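Local coordinates for outer surface protein (Bacillus cereus ATCC 14579, PDB 1X7F) that is functionally uncharacterised but probably acts as a 6-phospho-N-acetylmuramidase, a glycosidase of cell-wall sugar recycling, at residues K311-S323 with V332-E344. Sequence-based numbering, arbitrary orientation. Where two conformers were deposited one is given.
Sequences KKYKDYDFPVRES and VIGNNSFGKYKGE
Phe-318 and Asn-336 join a loop to the connection of a beta hairpin at the far end of the C-terminal domain. The loop after helix 309-313 lies across the connection that leaves strand 330-334. Asn-336 grips the loop backbone at both ends of Phe-318. Its backbone N donates to Phe-318 O at 2.8 Å. Its side-chain OD1 accepts from Phe-318 N at 2.8 Å. This donor is tilted 33° from the plane of the Asn-336 side-chain carbonyl. The side-chain amide of Asn-336 also gives ND2 to Asp-317 OD2 at 3.1 Å. OD2 is met on its anti side, from out of the carboxylate plane, with the two planes 20° apart. Asn-336 CG is anti to the carbonyl carbon (chi1 -66°), which lets one amide serve both residues.

Strands 330-334 and 345-348 form an antiparallel hairpin of the domain's mixed sheet. Its connection closes with a type II turn from Tyr-341 to Glu-344. The Phe-318 ring packs near Ile-333, modelled in two conformers, and Gly-343. Val-283 and Glu-284 of helix 282-289 also touch Phe-318. The extended Lys-342 chain passes the ring edge, near its plane. Beyond it, Lys-342 NZ donates to Lys-314 O at 3.0 Å, from above the carbonyl plane.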
loop_
_atom_site.group_PDB
_atom_site.type_symbol
_atom_site.label_atom_id
_atom_site.label_comp_id
_atom_site.label_asym_id
_atom_site.label_seq_id
_atom_site.Cartn_x
_atom_site.Cartn_y
_atom_site.Cartn_z
ATOM N N LYS A 311 15.871 -15.007 -24.178
ATOM C CA LYS A 311 15.495 -16.126 -25.032
ATOM C C LYS A 311 14.564 -15.691 -26.163
ATOM O O LYS A 311 14.675 -16.177 -27.290
ATOM C CB LYS A 311 14.815 -17.219 -24.210
ATOM C CG LYS A 311 15.776 -18.157 -23.496
ATOM C CD LYS A 311 15.100 -19.503 -23.183
ATOM C CE LYS A 311 14.131 -19.379 -22.008
ATOM N NZ LYS A 311 14.821 -18.763 -20.839
ATOM N N LYS A 312 13.649 -14.773 -25.854
ATOM C CA LYS A 312 12.708 -14.252 -26.839
ATOM C C LYS A 312 13.317 -13.195 -27.748
ATOM O O LYS A 312 12.821 -12.970 -28.851
ATOM C CB LYS A 312 11.467 -13.668 -26.156
ATOM C CG LYS A 312 10.634 -14.682 -25.399
ATOM C CD LYS A 312 9.644 -13.995 -24.457
ATOM C CE LYS A 312 8.369 -13.620 -25.179
ATOM N NZ LYS A 312 7.655 -14.843 -25.679
ATOM N N TYR A 313 14.384 -12.548 -27.288
ATOM C CA TYR A 313 14.907 -11.370 -27.977
ATOM C C TYR A 313 16.295 -11.545 -28.588
ATOM O O TYR A 313 16.840 -10.607 -29.170
ATOM C CB TYR A 313 14.822 -10.132 -27.068
ATOM C CG TYR A 313 13.377 -9.696 -26.844
ATOM C CD1 TYR A 313 12.672 -10.081 -25.698
ATOM C CD2 TYR A 313 12.703 -8.932 -27.802
ATOM C CE1 TYR A 313 11.336 -9.699 -25.500
ATOM C CE2 TYR A 313 11.372 -8.536 -27.611
ATOM C CZ TYR A 313 10.696 -8.924 -26.463
ATOM O OH TYR A 313 9.389 -8.539 -26.283
ATOM N N LYS A 314 16.841 -12.755 -28.496
ATOM C CA LYS A 314 18.222 -13.008 -28.916
ATOM C C LYS A 314 18.410 -12.964 -30.436
ATOM O O LYS A 314 19.532 -12.779 -30.921
ATOM C CB LYS A 314 18.725 -14.340 -28.356
ATOM C CG LYS A 314 17.973 -15.555 -28.847
ATOM C CD LYS A 314 18.729 -16.801 -28.500
ATOM C CE LYS A 314 17.887 -18.022 -28.745
ATOM N NZ LYS A 314 18.757 -19.219 -28.958
ATOM N N ASP A 315 17.307 -13.136 -31.167
ATOM C CA ASP A 315 17.290 -13.075 -32.630
ATOM C C ASP A 315 17.191 -11.646 -33.145
ATOM O O ASP A 315 17.315 -11.418 -34.343
ATOM C CB ASP A 315 16.091 -13.846 -33.184
ATOM C CG ASP A 315 16.210 -15.347 -33.008
ATOM O OD1 ASP A 315 17.322 -15.900 -33.200
ATOM O OD2 ASP A 315 15.211 -16.054 -32.706
ATOM N N TYR A 316 16.948 -10.698 -32.245
ATOM C CA TYR A 316 16.616 -9.329 -32.626
ATOM C C TYR A 316 17.815 -8.374 -32.629
ATOM O O TYR A 316 18.871 -8.672 -32.066
ATOM C CB TYR A 316 15.472 -8.792 -31.751
ATOM C CG TYR A 316 14.136 -9.462 -32.049
ATOM C CD1 TYR A 316 13.854 -10.753 -31.569
ATOM C CD2 TYR A 316 13.169 -8.824 -32.827
ATOM C CE1 TYR A 316 12.647 -11.373 -31.836
ATOM C CE2 TYR A 316 11.954 -9.435 -33.099
ATOM C CZ TYR A 316 11.696 -10.712 -32.597
ATOM O OH TYR A 316 10.510 -11.340 -32.878
ATOM N N ASP A 317 17.628 -7.221 -33.262
ATOM C CA ASP A 317 18.703 -6.293 -33.532
ATOM C C ASP A 317 18.796 -5.296 -32.402
ATOM O O ASP A 317 17.852 -4.561 -32.135
ATOM C CB ASP A 317 18.443 -5.574 -34.863
ATOM C CG ASP A 317 19.704 -4.958 -35.475
ATOM O OD1 ASP A 317 19.546 -3.973 -36.245
ATOM O OD2 ASP A 317 20.867 -5.390 -35.276
ATOM N N PHE A 318 19.942 -5.293 -31.728
ATOM C CA PHE A 318 20.210 -4.354 -30.657
ATOM C C PHE A 318 21.517 -3.663 -30.983
ATOM O O PHE A 318 22.565 -4.008 -30.415
ATOM C CB PHE A 318 20.296 -5.085 -29.321
ATOM C CG PHE A 318 18.981 -5.617 -28.854
ATOM C CD1 PHE A 318 18.610 -6.932 -29.133
ATOM C CD2 PHE A 318 18.093 -4.797 -28.160
ATOM C CE1 PHE A 318 17.377 -7.420 -28.715
ATOM C CE2 PHE A 318 16.850 -5.284 -27.755
ATOM C CZ PHE A 318 16.502 -6.595 -28.025
ATOM N N PRO A 319 21.476 -2.706 -31.915
ATOM C CA PRO A 319 22.701 -2.051 -32.350
ATOM C C PRO A 319 23.348 -1.302 -31.195
ATOM O O PRO A 319 22.654 -0.768 -30.314
ATOM C CB PRO A 319 22.223 -1.087 -33.449
ATOM C CG PRO A 319 20.890 -1.653 -33.891
ATOM C CD PRO A 319 20.290 -2.168 -32.614
ATOM N N VAL A 320 24.672 -1.313 -31.186
ATOM C CA VAL A 320 25.464 -0.558 -30.226
ATOM C C VAL A 320 25.200 0.946 -30.416
ATOM O O VAL A 320 25.176 1.434 -31.546
ATOM C CB VAL A 320 26.982 -0.893 -30.397
ATOM C CG1 VAL A 320 27.825 -0.055 -29.485
ATOM C CG2 VAL A 320 27.256 -2.374 -30.108
ATOM N N ARG A 321 24.944 1.663 -29.325
ATOM C CA ARG A 321 24.960 3.135 -29.360
ATOM C C ARG A 321 25.798 3.711 -28.223
ATOM O O ARG A 321 26.721 3.063 -27.775
ATOM C CB ARG A 321 23.558 3.746 -29.439
ATOM C CG ARG A 321 22.470 2.973 -28.745
ATOM C CD ARG A 321 21.071 3.559 -28.921
ATOM N NE ARG A 321 20.316 3.323 -27.693
ATOM C CZ ARG A 321 19.437 2.342 -27.512
ATOM N NH1 ARG A 321 19.149 1.508 -28.507
ATOM N NH2 ARG A 321 18.841 2.202 -26.327
ATOM N N GLU A 322 25.512 4.925 -27.771
ATOM C CA GLU A 322 26.374 5.546 -26.768
ATOM C C GLU A 322 26.042 5.004 -25.391
ATOM O O GLU A 322 24.947 5.230 -24.880
ATOM C CB GLU A 322 26.280 7.083 -26.791
ATOM C CG GLU A 322 26.546 7.748 -28.146
ATOM C CD GLU A 322 27.896 7.396 -28.767
ATOM O OE1 GLU A 322 28.885 7.167 -28.019
ATOM O OE2 GLU A 322 27.969 7.356 -30.018
ATOM N N SER A 323 26.994 4.272 -24.818
ATOM C CA SER A 323 26.887 3.731 -23.478
ATOM C C SER A 323 27.327 4.750 -22.430
ATOM O O SER A 323 28.275 5.518 -22.635
ATOM C CB SER A 323 27.707 2.444 -23.357
ATOM O OG SER A 323 27.024 1.344 -23.956
ATOM N N VAL A 332 18.642 -1.301 -18.614
ATOM C CA VAL A 332 19.628 -1.517 -19.665
ATOM C C VAL A 332 19.356 -2.872 -20.308
ATOM O O VAL A 332 18.673 -3.726 -19.718
ATOM C CB VAL A 332 21.130 -1.377 -19.178
ATOM C CG1 VAL A 332 21.385 -0.012 -18.492
ATOM C CG2 VAL A 332 21.556 -2.538 -18.270
ATOM N N ILE A 333 19.880 -3.037 -21.513
ATOM C CA ILE A 333 19.768 -4.281 -22.234
ATOM C C ILE A 333 21.106 -4.603 -22.884
ATOM O O ILE A 333 21.825 -3.708 -23.352
ATOM C CB ILE A 333 18.619 -4.226 -23.275
ATOM C CG1 ILE A 333 18.238 -5.648 -23.715
ATOM C CG2 ILE A 333 18.987 -3.318 -24.462
ATOM C CD1 ILE A 333 16.846 -5.786 -24.259
ATOM N N GLY A 334 21.439 -5.888 -22.872
ATOM C CA GLY A 334 22.580 -6.401 -23.603
ATOM C C GLY A 334 22.335 -6.239 -25.089
ATOM O O GLY A 334 21.294 -6.627 -25.607
ATOM N N ASN A 335 23.309 -5.636 -25.759
ATOM C CA ASN A 335 23.223 -5.332 -27.175
ATOM C C ASN A 335 23.939 -6.383 -28.036
ATOM O O ASN A 335 24.414 -7.386 -27.500
ATOM C CB ASN A 335 23.701 -3.889 -27.429
ATOM C CG ASN A 335 25.190 -3.670 -27.133
ATOM O OD1 ASN A 335 25.569 -2.616 -26.625
ATOM N ND2 ASN A 335 26.032 -4.628 -27.486
ATOM N N ASN A 336 24.029 -6.148 -29.346
ATOM C CA ASN A 336 24.643 -7.091 -30.299
ATOM C C ASN A 336 26.044 -7.591 -29.935
ATOM O O ASN A 336 26.465 -8.667 -30.373
ATOM C CB ASN A 336 24.687 -6.488 -31.709
ATOM C CG ASN A 336 23.302 -6.268 -32.303
ATOM O OD1 ASN A 336 22.292 -6.784 -31.806
ATOM N ND2 ASN A 336 23.250 -5.490 -33.373
ATOM N N SER A 337 26.766 -6.816 -29.135
ATOM C CA SER A 337 28.143 -7.156 -28.837
ATOM C C SER A 337 28.270 -7.894 -27.487
ATOM O O SER A 337 29.379 -8.151 -27.029
ATOM C CB SER A 337 29.018 -5.904 -28.903
ATOM O OG SER A 337 28.830 -5.111 -27.743
ATOM N N PHE A 338 27.137 -8.252 -26.873
ATOM C CA PHE A 338 27.150 -8.956 -25.585
ATOM C C PHE A 338 27.007 -10.494 -25.706
ATOM O O PHE A 338 26.744 -11.170 -24.707
ATOM C CB PHE A 338 26.111 -8.371 -24.612
ATOM C CG PHE A 338 26.614 -8.240 -23.171
ATOM C CD1 PHE A 338 27.772 -8.890 -22.747
ATOM C CD2 PHE A 338 25.895 -7.494 -22.235
ATOM C CE1 PHE A 338 28.225 -8.776 -21.427
ATOM C CE2 PHE A 338 26.344 -7.365 -20.916
ATOM C CZ PHE A 338 27.523 -8.008 -20.517
ATOM N N GLY A 339 27.203 -11.033 -26.914
ATOM C CA GLY A 339 27.137 -12.484 -27.176
ATOM C C GLY A 339 25.980 -13.209 -26.502
ATOM O O GLY A 339 24.821 -12.920 -26.763
ATOM N N LYS A 340 26.313 -14.143 -25.616
ATOM C CA LYS A 340 25.356 -14.870 -24.756
ATOM C C LYS A 340 24.343 -13.958 -24.021
ATOM O O LYS A 340 23.235 -14.388 -23.683
ATOM C CB LYS A 340 26.184 -15.675 -23.726
ATOM C CG LYS A 340 25.429 -16.565 -22.751
ATOM C CD LYS A 340 25.316 -17.998 -23.268
ATOM C CE LYS A 340 24.429 -18.848 -22.348
ATOM N NZ LYS A 340 24.632 -18.541 -20.892
ATOM N N TYR A 341 24.717 -12.705 -23.771
ATOM C CA TYR A 341 23.909 -11.814 -22.934
ATOM C C TYR A 341 23.144 -10.751 -23.712
ATOM O O TYR A 341 22.463 -9.927 -23.124
ATOM C CB TYR A 341 24.767 -11.201 -21.792
ATOM C CG TYR A 341 25.412 -12.303 -21.007
ATOM C CD1 TYR A 341 26.774 -12.566 -21.134
ATOM C CD2 TYR A 341 24.637 -13.160 -20.214
ATOM C CE1 TYR A 341 27.352 -13.612 -20.465
ATOM C CE2 TYR A 341 25.212 -14.223 -19.541
ATOM C CZ TYR A 341 26.576 -14.432 -19.664
ATOM O OH TYR A 341 27.164 -15.472 -19.017
ATOM N N LYS A 342 23.263 -10.773 -25.033
ATOM C CA LYS A 342 22.423 -9.948 -25.888
ATOM C C LYS A 342 20.931 -10.202 -25.573
ATOM O O LYS A 342 20.474 -11.354 -25.526
ATOM C CB LYS A 342 22.696 -10.255 -27.355
ATOM C CG LYS A 342 21.725 -9.547 -28.328
ATOM C CD LYS A 342 22.069 -9.886 -29.758
ATOM C CE LYS A 342 20.866 -9.780 -30.627
ATOM N NZ LYS A 342 21.084 -10.399 -31.967
ATOM N N GLY A 343 20.199 -9.111 -25.339
ATOM C CA GLY A 343 18.777 -9.177 -25.067
ATOM C C GLY A 343 18.498 -9.386 -23.588
ATOM O O GLY A 343 17.339 -9.464 -23.207
ATOM N N GLU A 344 19.547 -9.492 -22.759
ATOM C CA GLU A 344 19.341 -9.591 -21.313
ATOM C C GLU A 344 19.008 -8.202 -20.812
ATOM O O GLU A 344 19.800 -7.270 -20.975
ATOM C CB GLU A 344 20.555 -10.185 -20.548
ATOM C CG GLU A 344 20.370 -10.220 -19.025
ATOM C CD GLU A 344 21.496 -10.932 -18.267
ATOM O OE1 GLU A 344 21.738 -12.128 -18.497
ATOM O OE2 GLU A 344 22.130 -10.304 -17.399
HETATM O O HOH W 1 21.875 -8.656 -34.851
#